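Local coordinates for protein protelomerase (Agrobacterium tumefaciens, PDB 4F43) that generates and protects the covalently closed hairpin ends of the linear chromosome, acting as a telomere resolvase on DNA, at residues K223-M228 with S235-L240; P155-T160 with I178-Q183; G149-A154 with A162-A167. The protein carries 1 engineered substitution. All blocks are in the same frame, centred on the assembly; numbering follows the deposited sequence.

Interaction 1: residues K223-M228 with S235-L240. With nucleotides of chain B.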
loop_
_atom_site.group_PDB
_atom_site.type_symbol
_atom_site.label_atom_id
_atom_site.label_comp_id
_atom_site.label_asym_id
_atom_site.label_seq_id
_atom_site.Cartn_x
_atom_site.Cartn_y
_atom_site.Cartn_z
ATOM N N LYS A 223 -5.544 11.932 -15.564
ATOM C CA LYS A 223 -5.072 13.247 -15.143
ATOM C C LYS A 223 -5.662 13.606 -13.787
ATOM O O LYS A 223 -5.035 14.302 -12.988
ATOM C CB LYS A 223 -5.444 14.314 -16.174
ATOM C CG LYS A 223 -4.696 14.197 -17.492
ATOM C CD LYS A 223 -3.193 14.297 -17.283
ATOM C CE LYS A 223 -2.799 15.633 -16.668
ATOM N NZ LYS A 223 -1.344 15.684 -16.343
ATOM N N LEU A 224 -6.877 13.127 -13.538
ATOM C CA LEU A 224 -7.539 13.344 -12.259
ATOM C C LEU A 224 -6.855 12.545 -11.149
ATOM O O LEU A 224 -6.925 12.906 -9.975
ATOM C CB LEU A 224 -9.020 12.965 -12.362
ATOM C CG LEU A 224 -9.897 13.136 -11.117
ATOM C CD1 LEU A 224 -9.808 14.556 -10.583
ATOM C CD2 LEU A 224 -11.340 12.767 -11.428
ATOM N N TRP A 225 -6.181 11.465 -11.535
ATOM C CA TRP A 225 -5.515 10.580 -10.583
ATOM C C TRP A 225 -4.073 10.987 -10.288
ATOM O O TRP A 225 -3.552 10.707 -9.210
ATOM C CB TRP A 225 -5.536 9.140 -11.098
ATOM C CG TRP A 225 -6.757 8.370 -10.716
ATOM C CD1 TRP A 225 -7.541 8.560 -9.615
ATOM C CD2 TRP A 225 -7.340 7.282 -11.441
ATOM N NE1 TRP A 225 -8.574 7.654 -9.607
ATOM C CE2 TRP A 225 -8.474 6.857 -10.718
ATOM C CE3 TRP A 225 -7.013 6.623 -12.630
ATOM C CZ2 TRP A 225 -9.282 5.805 -11.147
ATOM C CZ3 TRP A 225 -7.816 5.580 -13.055
ATOM C CH2 TRP A 225 -8.936 5.181 -12.315
ATOM N N HIS A 226 -3.431 11.641 -11.250
ATOM C CA HIS A 226 -2.014 11.975 -11.133
ATOM C C HIS A 226 -1.735 13.001 -10.035
ATOM O O HIS A 226 -2.328 14.079 -10.014
ATOM C CB HIS A 226 -1.474 12.487 -12.469
ATOM C CG HIS A 226 0.021 12.551 -12.530
ATOM N ND1 HIS A 226 0.811 11.423 -12.586
ATOM C CD2 HIS A 226 0.870 13.606 -12.544
ATOM C CE1 HIS A 226 2.083 11.780 -12.633
ATOM N NE2 HIS A 226 2.146 13.100 -12.609
ATOM N N GLY A 227 -0.824 12.655 -9.131
ATOM C CA GLY A 227 -0.410 13.558 -8.072
ATOM C C GLY A 227 -1.361 13.574 -6.891
ATOM O O GLY A 227 -1.209 14.374 -5.967
ATOM N N MET A 228 -2.345 12.681 -6.924
ATOM C CA MET A 228 -3.360 12.613 -5.880
ATOM C C MET A 228 -2.776 12.139 -4.557
ATOM O O MET A 228 -1.761 11.443 -4.528
ATOM C CB MET A 228 -4.486 11.672 -6.304
ATOM C CG MET A 228 -5.876 12.255 -6.159
ATOM S SD MET A 228 -7.150 11.089 -6.674
ATOM C CE MET A 228 -8.616 12.107 -6.527
ATOM N N SER A 235 -10.988 7.698 -1.310
ATOM C CA SER A 235 -12.377 8.126 -1.458
ATOM C C SER A 235 -12.842 8.134 -2.915
ATOM O O SER A 235 -14.026 7.956 -3.198
ATOM C CB SER A 235 -12.578 9.511 -0.835
ATOM O OG SER A 235 -12.282 9.496 0.552
ATOM N N GLU A 236 -11.901 8.333 -3.833
ATOM C CA GLU A 236 -12.214 8.407 -5.257
ATOM C C GLU A 236 -12.402 7.035 -5.902
ATOM O O GLU A 236 -13.335 6.833 -6.680
ATOM C CB GLU A 236 -11.116 9.169 -6.003
ATOM C CG GLU A 236 -11.287 9.216 -7.513
ATOM C CD GLU A 236 -12.103 10.407 -7.974
ATOM O OE1 GLU A 236 -11.495 11.400 -8.427
ATOM O OE2 GLU A 236 -13.348 10.351 -7.887
ATOM N N THR A 237 -11.523 6.093 -5.573
ATOM C CA THR A 237 -11.425 4.862 -6.354
ATOM C C THR A 237 -11.601 3.555 -5.566
ATOM O O THR A 237 -12.048 2.558 -6.131
ATOM C CB THR A 237 -10.085 4.823 -7.131
ATOM O OG1 THR A 237 -9.880 6.080 -7.788
ATOM C CG2 THR A 237 -10.077 3.710 -8.170
ATOM N N ARG A 238 -11.271 3.570 -4.275
ATOM C CA ARG A 238 -11.165 2.337 -3.476
ATOM C C ARG A 238 -12.288 1.310 -3.665
ATOM O O ARG A 238 -12.028 0.161 -4.021
ATOM C CB ARG A 238 -11.016 2.656 -1.987
ATOM C CG ARG A 238 -10.679 1.443 -1.133
ATOM C CD ARG A 238 -9.285 0.932 -1.452
ATOM N NE ARG A 238 -8.254 1.871 -1.021
ATOM C CZ ARG A 238 -6.981 1.812 -1.398
ATOM N NH1 ARG A 238 -6.574 0.860 -2.227
ATOM N NH2 ARG A 238 -6.115 2.711 -0.952
ATOM N N LEU A 239 -13.527 1.728 -3.426
ATOM C CA LEU A 239 -14.667 0.814 -3.497
ATOM C C LEU A 239 -14.940 0.317 -4.916
ATOM O O LEU A 239 -15.291 -0.848 -5.115
ATOM C CB LEU A 239 -15.926 1.461 -2.909
ATOM C CG LEU A 239 -16.029 1.564 -1.383
ATOM C CD1 LEU A 239 -15.648 0.244 -0.724
ATOM C CD2 LEU A 239 -15.192 2.711 -0.832
ATOM N N LEU A 240 -14.780 1.202 -5.895
ATOM C CA LEU A 240 -14.994 0.848 -7.295
ATOM C C LEU A 240 -13.979 -0.197 -7.749
ATOM O O LEU A 240 -14.334 -1.198 -8.376
ATOM C CB LEU A 240 -14.902 2.093 -8.178
ATOM C CG LEU A 240 -15.208 1.908 -9.665
ATOM C CD1 LEU A 240 -16.635 1.425 -9.860
ATOM C CD2 LEU A 240 -14.968 3.203 -10.427
ATOM P P DT B 23 -2.347 1.567 -1.903
ATOM O OP1 DT B 23 -1.828 1.069 -3.197
ATOM O OP2 DT B 23 -3.249 2.738 -1.872
ATOM O "O5'" DT B 23 -3.081 0.361 -1.153
ATOM C "C5'" DT B 23 -2.458 -0.916 -1.079
ATOM C "C4'" DT B 23 -3.288 -1.872 -0.239
ATOM O "O4'" DT B 23 -3.502 -1.293 1.075
ATOM C "C3'" DT B 23 -4.679 -2.186 -0.786
ATOM O "O3'" DT B 23 -4.958 -3.574 -0.622
ATOM C "C2'" DT B 23 -5.598 -1.333 0.077
ATOM C "C1'" DT B 23 -4.867 -1.436 1.407
ATOM N N1 DT B 23 -5.251 -0.400 2.408
ATOM C C2 DT B 23 -5.866 -0.808 3.567
ATOM O O2 DT B 23 -6.112 -1.974 3.814
ATOM N N3 DT B 23 -6.183 0.202 4.433
ATOM C C4 DT B 23 -5.957 1.552 4.269
ATOM O O4 DT B 23 -6.288 2.374 5.122
ATOM C C5 DT B 23 -5.309 1.917 3.032
ATOM C C7 DT B 23 -5.006 3.354 2.729
ATOM C C6 DT B 23 -4.993 0.936 2.174
#
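The junction between helix 220-225 and helix 230-248, two successive helices of the telomere resolvase catalytic domain, is closed where Trp225 meets Thr237 and Glu236. The Trp225 indole donates its NE1 hydrogen to Thr237 OG1 at 2.7 Å. That bond is short but bent, with an N-H...O angle of 131° and the hydroxyl oxygen tilted 26° out of the ring plane. Thr237 CG2 also packs on the benzo end of the indole, 3.7 Å from Trp225 CZ2, and the one threonine therefore offers both a polar and an apolar branch to the ring.

Glu236 crosses Leu224 and Met228 at about a right angle; its chain, bent at chi2, sets OE1 against a methyl of each. Glu236 OE1 is 3.3 Å from Leu224 CD2, and Met228 CE is 3.5 Å from the same Glu236 oxygen. These are van der Waals contacts of methyl groups with an acid. Between the helices, a type II turn from Trp225 to Met228 reverses the chain, with Gly227 at positive phi.

Arg238, next after Thr237, reaches DNA, its NH2 donating an almost straight bond (175°) to OP2 of DT23 of chain B at 3.0 Å. Trp225 packs edge-to-face with Phe159 of helix 155-161 and touches Pro140, while Thr237 and Leu240 rest on Leu141, which places the junction against the start of helix 140-151.

Interaction 2: residues P155-T160 with I178-Q183. With nucleotides of chain B.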
loop_
_atom_site.group_PDB
_atom_site.type_symbol
_atom_site.label_atom_id
_atom_site.label_comp_id
_atom_site.label_asym_id
_atom_site.label_seq_id
_atom_site.Cartn_x
_atom_site.Cartn_y
_atom_site.Cartn_z
ATOM N N PRO A 155 -1.495 -0.322 -6.214
ATOM C CA PRO A 155 -2.568 0.530 -6.740
ATOM C C PRO A 155 -2.271 2.025 -6.626
ATOM O O PRO A 155 -2.544 2.768 -7.567
ATOM C CB PRO A 155 -3.759 0.160 -5.856
ATOM C CG PRO A 155 -3.520 -1.268 -5.520
ATOM C CD PRO A 155 -2.027 -1.411 -5.374
ATOM N N TYR A 156 -1.721 2.458 -5.497
ATOM C CA TYR A 156 -1.375 3.864 -5.316
ATOM C C TYR A 156 -0.294 4.274 -6.313
ATOM O O TYR A 156 -0.417 5.295 -6.994
ATOM C CB TYR A 156 -0.911 4.125 -3.883
ATOM C CG TYR A 156 -0.695 5.585 -3.562
ATOM C CD1 TYR A 156 -1.763 6.471 -3.523
ATOM C CD2 TYR A 156 0.576 6.077 -3.290
ATOM C CE1 TYR A 156 -1.572 7.807 -3.230
ATOM C CE2 TYR A 156 0.776 7.412 -2.993
ATOM C CZ TYR A 156 -0.300 8.273 -2.964
ATOM O OH TYR A 156 -0.106 9.602 -2.670
ATOM N N GLU A 157 0.754 3.460 -6.398
ATOM C CA GLU A 157 1.844 3.697 -7.336
ATOM C C GLU A 157 1.329 3.724 -8.771
ATOM O O GLU A 157 1.595 4.665 -9.516
ATOM C CB GLU A 157 2.912 2.611 -7.196
ATOM C CG GLU A 157 3.560 2.542 -5.823
ATOM C CD GLU A 157 4.437 1.315 -5.657
ATOM O OE1 GLU A 157 4.321 0.386 -6.483
ATOM O OE2 GLU A 157 5.241 1.282 -4.703
ATOM N N VAL A 158 0.583 2.687 -9.143
ATOM C CA VAL A 158 0.050 2.548 -10.497
ATOM C C VAL A 158 -0.840 3.716 -10.908
ATOM O O VAL A 158 -0.601 4.361 -11.928
ATOM C CB VAL A 158 -0.756 1.236 -10.658
ATOM C CG1 VAL A 158 -1.500 1.224 -11.987
ATOM C CG2 VAL A 158 0.156 0.027 -10.547
ATOM N N PHE A 159 -1.865 3.987 -10.108
ATOM C CA PHE A 159 -2.858 4.996 -10.462
ATOM C C PHE A 159 -2.381 6.437 -10.280
ATOM O O PHE A 159 -2.835 7.332 -10.992
ATOM C CB PHE A 159 -4.153 4.785 -9.671
ATOM C CG PHE A 159 -4.935 3.571 -10.090
ATOM C CD1 PHE A 159 -5.634 3.561 -11.285
ATOM C CD2 PHE A 159 -4.986 2.448 -9.283
ATOM C CE1 PHE A 159 -6.359 2.450 -11.669
ATOM C CE2 PHE A 159 -5.707 1.336 -9.662
ATOM C CZ PHE A 159 -6.395 1.337 -10.858
ATOM N N THR A 160 -1.473 6.670 -9.336
ATOM C CA THR A 160 -1.150 8.047 -8.965
ATOM C C THR A 160 0.256 8.547 -9.311
ATOM O O THR A 160 0.425 9.724 -9.627
ATOM C CB THR A 160 -1.414 8.309 -7.465
ATOM O OG1 THR A 160 -0.473 7.576 -6.673
ATOM C CG2 THR A 160 -2.826 7.888 -7.087
ATOM N N ILE A 178 11.047 -3.540 -17.452
ATOM C CA ILE A 178 10.929 -2.094 -17.628
ATOM C C ILE A 178 11.549 -1.360 -16.442
ATOM O O ILE A 178 12.066 -1.985 -15.518
ATOM C CB ILE A 178 9.456 -1.660 -17.763
ATOM C CG1 ILE A 178 8.688 -1.963 -16.475
ATOM C CG2 ILE A 178 8.797 -2.342 -18.955
ATOM C CD1 ILE A 178 7.218 -1.606 -16.547
ATOM N N LEU A 179 11.497 -0.031 -16.472
ATOM C CA LEU A 179 11.981 0.781 -15.361
ATOM C C LEU A 179 10.803 1.363 -14.584
ATOM O O LEU A 179 9.700 1.475 -15.115
ATOM C CB LEU A 179 12.897 1.898 -15.867
ATOM C CG LEU A 179 14.104 1.466 -16.703
ATOM C CD1 LEU A 179 14.938 2.674 -17.100
ATOM C CD2 LEU A 179 14.949 0.452 -15.947
ATOM N N PHE A 180 11.037 1.734 -13.330
ATOM C CA PHE A 180 9.955 2.184 -12.461
ATOM C C PHE A 180 10.349 3.322 -11.518
ATOM O O PHE A 180 11.479 3.379 -11.031
ATOM C CB PHE A 180 9.398 1.001 -11.663
ATOM C CG PHE A 180 8.494 1.401 -10.534
ATOM C CD1 PHE A 180 7.229 1.907 -10.788
ATOM C CD2 PHE A 180 8.908 1.267 -9.218
ATOM C CE1 PHE A 180 6.396 2.278 -9.747
ATOM C CE2 PHE A 180 8.080 1.635 -8.174
ATOM C CZ PHE A 180 6.823 2.141 -8.437
ATOM N N ASN A 181 9.396 4.216 -11.268
ATOM C CA ASN A 181 9.575 5.339 -10.353
ATOM C C ASN A 181 8.225 5.999 -10.085
ATOM O O ASN A 181 7.470 6.263 -11.018
ATOM C CB ASN A 181 10.543 6.361 -10.954
ATOM C CG ASN A 181 11.198 7.235 -9.902
ATOM O OD1 ASN A 181 11.559 6.766 -8.822
ATOM N ND2 ASN A 181 11.360 8.516 -10.214
ATOM N N GLY A 182 7.904 6.252 -8.819
ATOM C CA GLY A 182 8.757 5.897 -7.703
ATOM C C GLY A 182 8.021 5.097 -6.647
ATOM O O GLY A 182 6.790 5.056 -6.624
ATOM N N GLN A 183 8.785 4.464 -5.765
ATOM C CA GLN A 183 8.233 3.599 -4.732
ATOM C C GLN A 183 7.397 4.379 -3.719
ATOM O O GLN A 183 7.599 5.577 -3.522
ATOM C CB GLN A 183 9.368 2.857 -4.018
ATOM C CG GLN A 183 8.932 1.738 -3.078
ATOM C CD GLN A 183 8.603 0.446 -3.802
ATOM O OE1 GLN A 183 8.232 0.449 -4.975
ATOM N NE2 GLN A 183 8.747 -0.674 -3.102
ATOM P P DT B 23 -2.347 1.567 -1.903
ATOM O OP1 DT B 23 -1.828 1.069 -3.197
ATOM O OP2 DT B 23 -3.249 2.738 -1.872
ATOM O "O5'" DT B 23 -3.081 0.361 -1.153
ATOM C "C5'" DT B 23 -2.458 -0.916 -1.079
ATOM C "C4'" DT B 23 -3.288 -1.872 -0.239
ATOM O "O4'" DT B 23 -3.502 -1.293 1.075
ATOM C "C3'" DT B 23 -4.679 -2.186 -0.786
ATOM O "O3'" DT B 23 -4.958 -3.574 -0.622
ATOM C "C2'" DT B 23 -5.598 -1.333 0.077
ATOM C "C1'" DT B 23 -4.867 -1.436 1.407
ATOM N N1 DT B 23 -5.251 -0.400 2.408
ATOM C C2 DT B 23 -5.866 -0.808 3.567
ATOM O O2 DT B 23 -6.112 -1.974 3.814
ATOM N N3 DT B 23 -6.183 0.202 4.433
ATOM C C4 DT B 23 -5.957 1.552 4.269
ATOM O O4 DT B 23 -6.288 2.374 5.122
ATOM C C5 DT B 23 -5.309 1.917 3.032
ATOM C C7 DT B 23 -5.006 3.354 2.729
ATOM C C6 DT B 23 -4.993 0.936 2.174
ATOM P P DT B 22 2.264 6.104 1.235
ATOM O OP1 DT B 22 3.646 6.422 0.813
ATOM O OP2 DT B 22 1.245 7.175 1.290
ATOM O "O5'" DT B 22 1.702 4.938 0.290
ATOM C "C5'" DT B 22 0.310 4.631 0.249
ATOM C "C4'" DT B 22 0.038 3.219 0.736
ATOM O "O4'" DT B 22 -0.077 3.230 2.178
ATOM C "C3'" DT B 22 -1.273 2.603 0.262
ATOM O "O3'" DT B 22 -1.088 1.890 -0.957
ATOM C "C2'" DT B 22 -1.650 1.648 1.389
ATOM C "C1'" DT B 22 -0.779 2.069 2.569
ATOM N N1 DT B 22 -1.567 2.346 3.809
ATOM C C2 DT B 22 -2.121 1.288 4.494
ATOM O O2 DT B 22 -2.003 0.125 4.152
ATOM N N3 DT B 22 -2.822 1.639 5.618
ATOM C C4 DT B 22 -3.029 2.909 6.118
ATOM O O4 DT B 22 -3.681 3.109 7.141
ATOM C C5 DT B 22 -2.424 3.970 5.350
ATOM C C7 DT B 22 -2.575 5.396 5.787
ATOM C C6 DT B 22 -1.733 3.643 4.249
HETATM O O HOH W 1 6.639 -1.436 -5.768
#
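Glu157, Phe180 and Gln183 carry this contact, in which helix 155-161 meets the end of strand 177-180 and the loop after it. Glu157, with the largest share of the buried surface, runs extended beyond CG (chi2 170°), which brings the carboxylate up to both the phenyl ring and the glutamine amide. Glu157 OE1 lies 3.6 Å from Phe180 CZ, approaching the ring obliquely, with carboxylate and ring planes 48° apart.

Gln183 starts out pointing away from the helix, but its bend at chi2 (80°) returns the amide to the acid. The resulting approach, Glu157 OE2 to Gln183 OE1 at 3.1 Å, sets two acceptors close together and is no hydrogen bond. A water lies 3.0 Å from Glu157 OE1 and 2.6 Å from Gln183 OE1 and can donate to either, though more acceptors are in reach than it has protons. Backbone amides also hold the carboxylate: OE2 accepts from Ala184 N, and OE1 from Ala154 N at the N-cap, half of a capping box whose return bond the engineered Ala154 has no side chain to make. Gln183 NE2 donates to Leu291 O.

In the first turn of the same helix, Tyr156 N donates a 2.7 Å hydrogen bond to OP1 of DT23 of chain B. Phe180 touches Ile200 of strand 198-201, while helix 155-161 packs on helix 140-151 through Val158 and on helix 230-248 through Pro155 and Phe159.

Interaction 3: residues G149-A154 with A162-A167; sequences GMTGRA and AEFSPA. Engineered in segment 149-154: Ala154 (natural residue Arg).
The rim of the Phe164 ring rests against Thr151 and Arg153, joining the end of helix 140-151 to the chain that leads into strand 165-169. The far atoms of the ring, CE1 and CZ, make the contact. Thr151 comes to meet it from the opposite direction. Its chi1 of -159° sets OG1 anti to the backbone N and CG2 between the backbone N and the carbonyl carbon, facing the ring, with CG2 at 3.6 Å from Phe164 CZ in an oblique approach. OG1 of the same threonine is 3.7 Å from Phe164 CE1, which puts both branches beside the ring.

Arg153 uses its aliphatic part: CG sits at the edge of the phenyl ring, near its plane, 3.7 Å from Phe164 CE1. The chain then bends at chi2 (-49°) and again at chi3 (102°), folding the guanidinium back over its own turn, its plane nearly perpendicular to the ring. There NE donates to Thr151 O at 3.2 Å; the oxygen lies in the guanidinium plane, whereas the donor stands above the carbonyl plane. A weak bond from Arg153 NH1 at 3.3 Å reaches the same Thr151 O. Gly152, at positive phi, forms the bend between the two residues.

Across the segments the contact is largely dispersive, with a methyl, a methylene and a hydroxyl oxygen against the aromatic rim, and no hydrogen bond joins them. The buried charge of Arg153 is served instead by carbonyls, Thr151 O and Ile290 O, and by a cation-pi contact with the Phe180 ring, which probably stabilises the cation and limits rotation of the guanidinium.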
loop_
_atom_site.group_PDB
_atom_site.type_symbol
_atom_site.label_atom_id
_atom_site.label_comp_id
_atom_site.label_asym_id
_atom_site.label_seq_id
_atom_site.Cartn_x
_atom_site.Cartn_y
_atom_site.Cartn_z
ATOM N N GLY A 149 -1.547 -6.265 -12.310
ATOM C CA GLY A 149 -1.309 -7.681 -12.528
ATOM C C GLY A 149 -0.019 -7.976 -13.271
ATOM O O GLY A 149 0.629 -8.992 -13.022
ATOM N N MET A 150 0.362 -7.081 -14.178
ATOM C CA MET A 150 1.517 -7.310 -15.045
ATOM C C MET A 150 2.838 -6.783 -14.482
ATOM O O MET A 150 3.823 -7.519 -14.408
ATOM C CB MET A 150 1.269 -6.721 -16.436
ATOM C CG MET A 150 0.194 -7.439 -17.248
ATOM S SD MET A 150 0.686 -9.076 -17.835
ATOM C CE MET A 150 -0.104 -10.142 -16.632
ATOM N N THR A 151 2.866 -5.511 -14.095
ATOM C CA THR A 151 4.103 -4.905 -13.604
ATOM C C THR A 151 4.274 -5.067 -12.094
ATOM O O THR A 151 5.375 -4.916 -11.568
ATOM C CB THR A 151 4.218 -3.412 -13.993
ATOM O OG1 THR A 151 5.589 -3.003 -13.931
ATOM C CG2 THR A 151 3.394 -2.545 -13.060
ATOM N N GLY A 152 3.179 -5.366 -11.403
ATOM C CA GLY A 152 3.233 -5.698 -9.991
ATOM C C GLY A 152 3.321 -4.533 -9.025
ATOM O O GLY A 152 3.510 -4.734 -7.827
ATOM N N ARG A 153 3.184 -3.312 -9.533
ATOM C CA ARG A 153 3.206 -2.140 -8.666
ATOM C C ARG A 153 1.902 -2.019 -7.878
ATOM O O ARG A 153 0.869 -2.556 -8.280
ATOM C CB ARG A 153 3.467 -0.865 -9.472
ATOM C CG ARG A 153 4.788 -0.850 -10.231
ATOM C CD ARG A 153 5.954 -1.261 -9.347
ATOM N NE ARG A 153 6.368 -2.640 -9.588
ATOM C CZ ARG A 153 7.341 -3.253 -8.920
ATOM N NH1 ARG A 153 7.654 -4.509 -9.205
ATOM N NH2 ARG A 153 7.997 -2.608 -7.965
ATOM N N ALA A 154 1.963 -1.315 -6.753
ATOM C CA ALA A 154 0.801 -1.118 -5.895
ATOM C C ALA A 154 -0.202 -0.174 -6.554
ATOM O O ALA A 154 0.182 0.667 -7.367
ATOM C CB ALA A 154 1.240 -0.574 -4.540
ATOM N N ALA A 162 3.249 6.394 -10.895
ATOM C CA ALA A 162 4.182 5.498 -11.571
ATOM C C ALA A 162 4.804 6.161 -12.797
ATOM O O ALA A 162 4.151 6.941 -13.491
ATOM C CB ALA A 162 3.494 4.199 -11.962
ATOM N N GLU A 163 6.070 5.847 -13.055
ATOM C CA GLU A 163 6.763 6.349 -14.240
ATOM C C GLU A 163 7.516 5.217 -14.925
ATOM O O GLU A 163 8.710 5.030 -14.701
ATOM C CB GLU A 163 7.744 7.463 -13.874
ATOM C CG GLU A 163 7.123 8.645 -13.151
ATOM C CD GLU A 163 8.163 9.537 -12.501
ATOM O OE1 GLU A 163 7.780 10.427 -11.714
ATOM O OE2 GLU A 163 9.366 9.344 -12.779
ATOM N N PHE A 164 6.810 4.463 -15.762
ATOM C CA PHE A 164 7.420 3.340 -16.464
ATOM C C PHE A 164 8.162 3.799 -17.714
ATOM O O PHE A 164 7.636 4.573 -18.512
ATOM C CB PHE A 164 6.366 2.291 -16.822
ATOM C CG PHE A 164 5.561 1.817 -15.647
ATOM C CD1 PHE A 164 6.161 1.113 -14.616
ATOM C CD2 PHE A 164 4.203 2.071 -15.575
ATOM C CE1 PHE A 164 5.422 0.675 -13.533
ATOM C CE2 PHE A 164 3.459 1.636 -14.496
ATOM C CZ PHE A 164 4.069 0.936 -13.473
ATOM N N SER A 165 9.387 3.312 -17.877
ATOM C CA SER A 165 10.238 3.711 -18.992
ATOM C C SER A 165 11.012 2.508 -19.535
ATOM O O SER A 165 11.266 1.553 -18.801
ATOM C CB SER A 165 11.191 4.828 -18.554
ATOM O OG SER A 165 11.866 4.486 -17.358
ATOM N N PRO A 166 11.378 2.545 -20.829
ATOM C CA PRO A 166 12.048 1.411 -21.479
ATOM C C PRO A 166 13.389 1.047 -20.846
ATOM O O PRO A 166 14.207 1.924 -20.568
ATOM C CB PRO A 166 12.262 1.906 -22.917
ATOM C CG PRO A 166 12.178 3.393 -22.831
ATOM C CD PRO A 166 11.163 3.659 -21.769
ATOM N N ALA A 167 13.596 -0.247 -20.625
ATOM C CA ALA A 167 14.838 -0.750 -20.052
ATOM C C ALA A 167 15.711 -1.376 -21.132
ATOM O O ALA A 167 15.268 -2.271 -21.850
ATOM C CB ALA A 167 14.543 -1.762 -18.957
#

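How the interactions relate
From the N terminus, 149-154 ends helix 140-151 and leads directly into 155-160. Interaction 3 closes the first loop, round helix 155-161, when the chain returns at 162-167; interaction 2 closes a longer one at 178-183. Because the four segments alternate, these two contacts cross, and their centres lie only 6 Å apart. Leu179 N to Ser165 O, at 2.8 Å, probably hydrogen-bonds their strands within one antiparallel sheet. Interaction 1 follows in series, closing a short helical loop. It touches interaction 2 through probable hydrogen bonds from Gly227 N to Thr160 O and between Met228 O and Tyr156 OH, but does not touch interaction 3. Helix 155-161 thus links the sheet to helices 220-225 and 230-248.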